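Local coordinates for protein GCN5-related N-acetyltransferase (Brucella melitensis biovar Abortus 2308, PDB 3TCV) that probably transfers an acetyl group from acetyl-CoA to an amine, perhaps the N-terminal serine or alanine of a protein, as a GNAT-family acetyltransferase, at residues R176-F190 with D202-L216. Numbering follows the deposited sequence.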
loop_
_atom_site.group_PDB
_atom_site.type_symbol
_atom_site.label_atom_id
_atom_site.label_comp_id
_atom_site.label_asym_id
_atom_site.label_seq_id
_atom_site.Cartn_x
_atom_site.Cartn_y
_atom_site.Cartn_z
ATOM N N ARG B 176 -15.651 -8.338 0.011
ATOM C CA ARG B 176 -14.844 -9.227 -0.793
ATOM C C ARG B 176 -15.640 -9.824 -1.951
ATOM O O ARG B 176 -15.161 -9.865 -3.078
ATOM C CB ARG B 176 -14.277 -10.352 0.025
ATOM C CG ARG B 176 -13.193 -9.900 0.965
ATOM C CD ARG B 176 -12.431 -11.088 1.500
ATOM N NE ARG B 176 -13.268 -11.933 2.355
ATOM C CZ ARG B 176 -13.920 -13.042 1.984
ATOM N NH1 ARG B 176 -13.888 -13.477 0.742
ATOM N NH2 ARG B 176 -14.628 -13.727 2.884
ATOM N N ARG B 177 -16.849 -10.280 -1.660
ATOM C CA ARG B 177 -17.705 -10.861 -2.699
ATOM C C ARG B 177 -18.121 -9.783 -3.706
ATOM O O ARG B 177 -18.229 -10.076 -4.901
ATOM C CB ARG B 177 -18.903 -11.566 -2.053
ATOM C CG ARG B 177 -18.513 -12.862 -1.340
ATOM C CD ARG B 177 -19.743 -13.609 -0.830
ATOM N NE ARG B 177 -20.475 -12.898 0.220
ATOM C CZ ARG B 177 -20.227 -13.006 1.533
ATOM N NH1 ARG B 177 -19.238 -13.773 1.986
ATOM N NH2 ARG B 177 -20.961 -12.321 2.397
ATOM N N ALA B 178 -18.285 -8.542 -3.254
ATOM C CA ALA B 178 -18.607 -7.425 -4.151
ATOM C C ALA B 178 -17.454 -7.177 -5.120
ATOM O O ALA B 178 -17.675 -7.030 -6.333
ATOM C CB ALA B 178 -18.915 -6.142 -3.371
ATOM N N ALA B 179 -16.229 -7.162 -4.589
ATOM C CA ALA B 179 -15.034 -6.958 -5.414
ATOM C C ALA B 179 -14.950 -8.068 -6.470
ATOM O O ALA B 179 -14.716 -7.790 -7.641
ATOM C CB ALA B 179 -13.765 -6.931 -4.532
ATOM N N GLU B 180 -15.159 -9.314 -6.054
ATOM C CA GLU B 180 -15.078 -10.449 -6.976
ATOM C C GLU B 180 -16.163 -10.342 -8.066
ATOM O O GLU B 180 -15.884 -10.568 -9.262
ATOM C CB GLU B 180 -15.230 -11.794 -6.243
ATOM C CG GLU B 180 -14.130 -12.088 -5.227
ATOM C CD GLU B 180 -12.787 -12.528 -5.810
ATOM O OE1 GLU B 180 -12.497 -12.354 -7.030
ATOM O OE2 GLU B 180 -11.975 -13.040 -5.009
ATOM N N ARG B 181 -17.374 -10.001 -7.652
ATOM C CA ARG B 181 -18.502 -9.831 -8.587
ATOM C C ARG B 181 -18.195 -8.728 -9.600
ATOM O O ARG B 181 -18.485 -8.861 -10.793
ATOM C CB ARG B 181 -19.801 -9.487 -7.828
ATOM C CG ARG B 181 -20.933 -8.996 -8.743
ATOM C CD ARG B 181 -22.292 -8.881 -8.049
ATOM N NE ARG B 181 -23.299 -8.275 -8.938
ATOM C CZ ARG B 181 -23.411 -6.981 -9.224
ATOM N NH1 ARG B 181 -22.564 -6.073 -8.728
ATOM N NH2 ARG B 181 -24.353 -6.598 -10.077
ATOM N N PHE B 182 -17.593 -7.639 -9.126
ATOM C CA PHE B 182 -17.262 -6.497 -9.958
ATOM C C PHE B 182 -16.128 -6.815 -10.947
ATOM O O PHE B 182 -15.846 -6.020 -11.849
ATOM C CB PHE B 182 -16.883 -5.285 -9.093
ATOM C CG PHE B 182 -18.051 -4.531 -8.487
ATOM C CD1 PHE B 182 -19.219 -4.298 -9.189
ATOM C CD2 PHE B 182 -17.954 -4.008 -7.198
ATOM C CE1 PHE B 182 -20.254 -3.561 -8.630
ATOM C CE2 PHE B 182 -19.016 -3.293 -6.620
ATOM C CZ PHE B 182 -20.170 -3.076 -7.338
ATOM N N GLY B 183 -15.448 -7.951 -10.751
ATOM C CA GLY B 183 -14.382 -8.409 -11.633
ATOM C C GLY B 183 -12.966 -8.080 -11.167
ATOM O O GLY B 183 -12.013 -8.328 -11.907
ATOM N N PHE B 184 -12.809 -7.539 -9.950
ATOM C CA PHE B 184 -11.462 -7.312 -9.372
ATOM C C PHE B 184 -10.863 -8.676 -9.100
ATOM O O PHE B 184 -11.585 -9.597 -8.675
ATOM C CB PHE B 184 -11.499 -6.504 -8.071
ATOM C CG PHE B 184 -11.942 -5.073 -8.213
ATOM C CD1 PHE B 184 -11.001 -4.044 -8.317
ATOM C CD2 PHE B 184 -13.288 -4.727 -8.204
ATOM C CE1 PHE B 184 -11.399 -2.711 -8.403
ATOM C CE2 PHE B 184 -13.682 -3.410 -8.311
ATOM C CZ PHE B 184 -12.752 -2.390 -8.417
ATOM N N ARG B 185 -9.550 -8.808 -9.290
ATOM C CA ARG B 185 -8.853 -10.062 -9.052
ATOM C C ARG B 185 -8.105 -9.990 -7.729
ATOM O O ARG B 185 -7.390 -9.050 -7.490
ATOM C CB ARG B 185 -7.855 -10.292 -10.185
ATOM C CG ARG B 185 -7.119 -11.613 -10.156
ATOM C CD ARG B 185 -6.166 -11.723 -11.333
ATOM N NE ARG B 185 -6.890 -11.683 -12.592
ATOM C CZ ARG B 185 -7.363 -12.739 -13.259
ATOM N NH1 ARG B 185 -8.020 -12.552 -14.403
ATOM N NH2 ARG B 185 -7.174 -13.971 -12.822
ATOM N N PHE B 186 -8.270 -10.986 -6.870
ATOM C CA PHE B 186 -7.573 -11.041 -5.630
ATOM C C PHE B 186 -6.071 -11.113 -5.863
ATOM O O PHE B 186 -5.613 -11.867 -6.718
ATOM C CB PHE B 186 -8.023 -12.274 -4.855
ATOM C CG PHE B 186 -7.300 -12.481 -3.564
ATOM C CD1 PHE B 186 -7.699 -11.817 -2.400
ATOM C CD2 PHE B 186 -6.282 -13.401 -3.488
ATOM C CE1 PHE B 186 -7.033 -12.020 -1.207
ATOM C CE2 PHE B 186 -5.607 -13.610 -2.300
ATOM C CZ PHE B 186 -6.002 -12.944 -1.159
ATOM N N GLU B 187 -5.340 -10.347 -5.057
ATOM C CA GLU B 187 -3.878 -10.346 -5.028
ATOM C C GLU B 187 -3.275 -10.865 -3.735
ATOM O O GLU B 187 -2.231 -11.533 -3.764
ATOM C CB GLU B 187 -3.374 -8.928 -5.336
ATOM C CG GLU B 187 -3.629 -8.570 -6.777
ATOM C CD GLU B 187 -3.136 -7.200 -7.169
ATOM O OE1 GLU B 187 -3.047 -6.317 -6.291
ATOM O OE2 GLU B 187 -2.862 -7.006 -8.368
ATOM N N GLY B 188 -3.873 -10.527 -2.588
ATOM C CA GLY B 188 -3.320 -10.972 -1.329
ATOM C C GLY B 188 -3.865 -10.263 -0.119
ATOM O O GLY B 188 -4.663 -9.318 -0.239
ATOM N N ILE B 189 -3.412 -10.718 1.055
ATOM C CA ILE B 189 -3.870 -10.207 2.342
ATOM C C ILE B 189 -2.670 -9.637 3.133
ATOM O O ILE B 189 -1.717 -10.367 3.413
ATOM C CB ILE B 189 -4.566 -11.307 3.169
ATOM C CG1 ILE B 189 -5.895 -11.716 2.513
ATOM C CG2 ILE B 189 -4.778 -10.820 4.601
ATOM C CD1 ILE B 189 -6.363 -13.118 2.918
ATOM N N PHE B 190 -2.756 -8.348 3.484
ATOM C CA PHE B 190 -1.787 -7.704 4.333
ATOM C C PHE B 190 -2.224 -7.957 5.774
ATOM O O PHE B 190 -3.216 -7.371 6.267
ATOM C CB PHE B 190 -1.683 -6.191 4.083
ATOM C CG PHE B 190 -0.937 -5.784 2.811
ATOM C CD1 PHE B 190 -0.590 -6.700 1.827
ATOM C CD2 PHE B 190 -0.620 -4.437 2.604
ATOM C CE1 PHE B 190 0.053 -6.289 0.662
ATOM C CE2 PHE B 190 0.027 -4.021 1.441
ATOM C CZ PHE B 190 0.366 -4.961 0.483
ATOM N N ASP B 202 -6.846 -7.304 8.880
ATOM C CA ASP B 202 -6.027 -7.787 7.789
ATOM C C ASP B 202 -6.715 -7.283 6.527
ATOM O O ASP B 202 -7.936 -7.459 6.390
ATOM C CB ASP B 202 -5.991 -9.300 7.753
ATOM C CG ASP B 202 -5.493 -9.924 9.044
ATOM O OD1 ASP B 202 -4.648 -9.364 9.773
ATOM O OD2 ASP B 202 -5.976 -11.044 9.329
ATOM N N THR B 203 -5.959 -6.670 5.622
ATOM C CA THR B 203 -6.537 -6.118 4.393
ATOM C C THR B 203 -6.388 -7.063 3.206
ATOM O O THR B 203 -5.284 -7.422 2.851
ATOM C CB THR B 203 -5.901 -4.760 4.058
ATOM O OG1 THR B 203 -6.217 -3.816 5.099
ATOM C CG2 THR B 203 -6.410 -4.262 2.698
ATOM N N ALA B 204 -7.522 -7.407 2.588
ATOM C CA ALA B 204 -7.625 -8.106 1.308
ATOM C C ALA B 204 -7.544 -7.077 0.184
ATOM O O ALA B 204 -8.313 -6.093 0.163
ATOM C CB ALA B 204 -8.959 -8.848 1.230
ATOM N N TRP B 205 -6.629 -7.319 -0.749
ATOM C CA TRP B 205 -6.367 -6.478 -1.934
ATOM C C TRP B 205 -6.769 -7.160 -3.210
ATOM O O TRP B 205 -6.492 -8.351 -3.417
ATOM C CB TRP B 205 -4.868 -6.184 -2.042
ATOM C CG TRP B 205 -4.359 -5.218 -1.019
ATOM C CD1 TRP B 205 -3.725 -5.513 0.180
ATOM C CD2 TRP B 205 -4.439 -3.754 -1.067
ATOM N NE1 TRP B 205 -3.432 -4.362 0.868
ATOM C CE2 TRP B 205 -3.817 -3.274 0.161
ATOM C CE3 TRP B 205 -4.923 -2.827 -1.985
ATOM C CZ2 TRP B 205 -3.701 -1.923 0.443
ATOM C CZ3 TRP B 205 -4.815 -1.467 -1.680
ATOM C CH2 TRP B 205 -4.202 -1.036 -0.493
ATOM N N PHE B 206 -7.371 -6.375 -4.099
ATOM C CA PHE B 206 -7.829 -6.837 -5.394
ATOM C C PHE B 206 -7.556 -5.729 -6.398
ATOM O O PHE B 206 -7.527 -4.549 -6.038
ATOM C CB PHE B 206 -9.339 -7.100 -5.418
ATOM C CG PHE B 206 -9.896 -7.921 -4.276
ATOM C CD1 PHE B 206 -10.309 -9.228 -4.480
ATOM C CD2 PHE B 206 -10.132 -7.340 -3.032
ATOM C CE1 PHE B 206 -10.872 -9.970 -3.446
ATOM C CE2 PHE B 206 -10.662 -8.079 -1.993
ATOM C CZ PHE B 206 -11.034 -9.394 -2.198
ATOM N N SER B 207 -7.451 -6.096 -7.670
ATOM C CA SER B 207 -7.196 -5.122 -8.710
ATOM C C SER B 207 -7.813 -5.479 -10.046
ATOM O O SER B 207 -8.038 -6.666 -10.368
ATOM C CB SER B 207 -5.713 -4.906 -8.905
ATOM O OG SER B 207 -5.068 -6.000 -9.543
ATOM N N VAL B 208 -8.076 -4.433 -10.811
ATOM C CA VAL B 208 -8.404 -4.533 -12.230
ATOM C C VAL B 208 -7.260 -3.813 -12.971
ATOM O O VAL B 208 -6.935 -2.669 -12.651
ATOM C CB VAL B 208 -9.765 -3.904 -12.583
ATOM C CG1 VAL B 208 -9.996 -3.895 -14.085
ATOM C CG2 VAL B 208 -10.893 -4.688 -11.928
ATOM N N LEU B 209 -6.653 -4.504 -13.928
ATOM C CA LEU B 209 -5.624 -3.928 -14.809
ATOM C C LEU B 209 -6.224 -3.328 -16.065
ATOM O O LEU B 209 -7.303 -3.729 -16.512
ATOM C CB LEU B 209 -4.614 -5.002 -15.229
ATOM C CG LEU B 209 -3.884 -5.746 -14.115
ATOM C CD1 LEU B 209 -2.816 -6.631 -14.777
ATOM C CD2 LEU B 209 -3.315 -4.784 -13.084
ATOM N N ASP B 210 -5.521 -2.370 -16.653
ATOM C CA ASP B 210 -5.967 -1.785 -17.923
ATOM C C ASP B 210 -6.255 -2.854 -19.000
ATOM O O ASP B 210 -7.211 -2.741 -19.777
ATOM C CB ASP B 210 -4.999 -0.694 -18.410
ATOM C CG ASP B 210 -3.541 -1.155 -18.511
ATOM O OD1 ASP B 210 -3.215 -2.340 -18.268
ATOM O OD2 ASP B 210 -2.710 -0.287 -18.877
ATOM N N SER B 211 -5.472 -3.927 -19.010
ATOM C CA SER B 211 -5.680 -5.021 -19.979
ATOM C C SER B 211 -6.956 -5.846 -19.726
ATOM O O SER B 211 -7.446 -6.538 -20.633
ATOM C CB SER B 211 -4.463 -5.945 -19.988
ATOM O OG SER B 211 -4.241 -6.510 -18.709
ATOM N N GLU B 212 -7.481 -5.768 -18.500
ATOM C CA GLU B 212 -8.703 -6.465 -18.084
ATOM C C GLU B 212 -9.977 -5.648 -18.290
ATOM O O GLU B 212 -11.086 -6.203 -18.302
ATOM C CB GLU B 212 -8.568 -6.874 -16.616
ATOM C CG GLU B 212 -7.468 -7.929 -16.469
ATOM C CD GLU B 212 -7.100 -8.227 -15.034
ATOM O OE1 GLU B 212 -7.339 -7.391 -14.133
ATOM O OE2 GLU B 212 -6.554 -9.310 -14.810
ATOM N N TRP B 213 -9.808 -4.344 -18.456
ATOM C CA TRP B 213 -10.930 -3.406 -18.493
ATOM C C TRP B 213 -11.831 -3.613 -19.700
ATOM O O TRP B 213 -13.040 -3.623 -19.548
ATOM C CB TRP B 213 -10.413 -1.967 -18.402
ATOM C CG TRP B 213 -11.350 -0.914 -18.917
ATOM C CD1 TRP B 213 -11.112 -0.019 -19.960
ATOM C CD2 TRP B 213 -12.702 -0.586 -18.434
ATOM N NE1 TRP B 213 -12.179 0.811 -20.140
ATOM C CE2 TRP B 213 -13.167 0.524 -19.258
ATOM C CE3 TRP B 213 -13.536 -1.084 -17.451
ATOM C CZ2 TRP B 213 -14.419 1.093 -19.087
ATOM C CZ3 TRP B 213 -14.803 -0.497 -17.284
ATOM C CH2 TRP B 213 -15.230 0.565 -18.095
ATOM N N PRO B 214 -11.262 -3.828 -20.902
ATOM C CA PRO B 214 -12.207 -3.866 -22.043
ATOM C C PRO B 214 -13.275 -4.973 -21.961
ATOM O O PRO B 214 -14.444 -4.729 -22.282
ATOM C CB PRO B 214 -11.287 -4.017 -23.257
ATOM C CG PRO B 214 -9.997 -3.419 -22.836
ATOM C CD PRO B 214 -9.869 -3.826 -21.365
ATOM N N ALA B 215 -12.902 -6.161 -21.499
ATOM C CA ALA B 215 -13.875 -7.250 -21.355
ATOM C C ALA B 215 -14.851 -6.946 -20.226
ATOM O O ALA B 215 -16.048 -7.236 -20.332
ATOM C CB ALA B 215 -13.175 -8.587 -21.134
ATOM N N LEU B 216 -14.354 -6.350 -19.145
ATOM C CA LEU B 216 -15.243 -5.934 -18.079
ATOM C C LEU B 216 -16.256 -4.905 -18.556
ATOM O O LEU B 216 -17.445 -5.031 -18.259
ATOM C CB LEU B 216 -14.455 -5.404 -16.886
ATOM C CG LEU B 216 -13.842 -6.510 -16.062
ATOM C CD1 LEU B 216 -12.949 -5.854 -15.003
ATOM C CD2 LEU B 216 -14.916 -7.401 -15.408
HETATM O O HOH W 1 -9.901 -8.102 -13.564
#
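Strands 185-190 and 202-209 form an antiparallel hairpin pairing at the edge of the mixed sheet of the GNAT fold, where strand 185-196 is outermost within the chain, with helix 176-182 packed over the face carrying Phe206. The pairing is set by bonds such as Arg185 N to Ser207 O (2.8 Å). Between Phe186 and Gly188 the register slips by one: Glu187 N donates to Trp205 O while Trp205 N reaches Gly188 O, so Glu187 and Gly188 both face Trp205, a classic beta bulge.

On the helix side, Ala179 CB sits over the centre of the Phe206 ring, 3.9 Å from its centroid and 9° off the normal, a CH-pi contact. Phe186, its CG anti to the backbone N (chi1 177°), turns its edge toward the Phe206 face in a T-shaped pair, planes at 72°. Strand 163-169 pairs antiparallel with strand 199-209 on its other side, making 199-209 an inner strand. The opposite face carries Trp205, whose edge meets the Phe190 face; NE1 of Trp205 lies 3.3 Å from CD2 of Phe190.

This face also meets the second subunit. Ser207 OG donates to Glu187 OE2 (2.7 Å) from above the carboxylate plane; Arg191 of the second subunit salt-bridges Glu187 OE2 and Glu212 OE2 and hydrogen-bonds Ser207 OG. In one of two Arg185 conformers, NE makes a long salt bridge to Glu212 OE2 (3.3 Å), syn but out of the carboxylate plane, and therefore less certain.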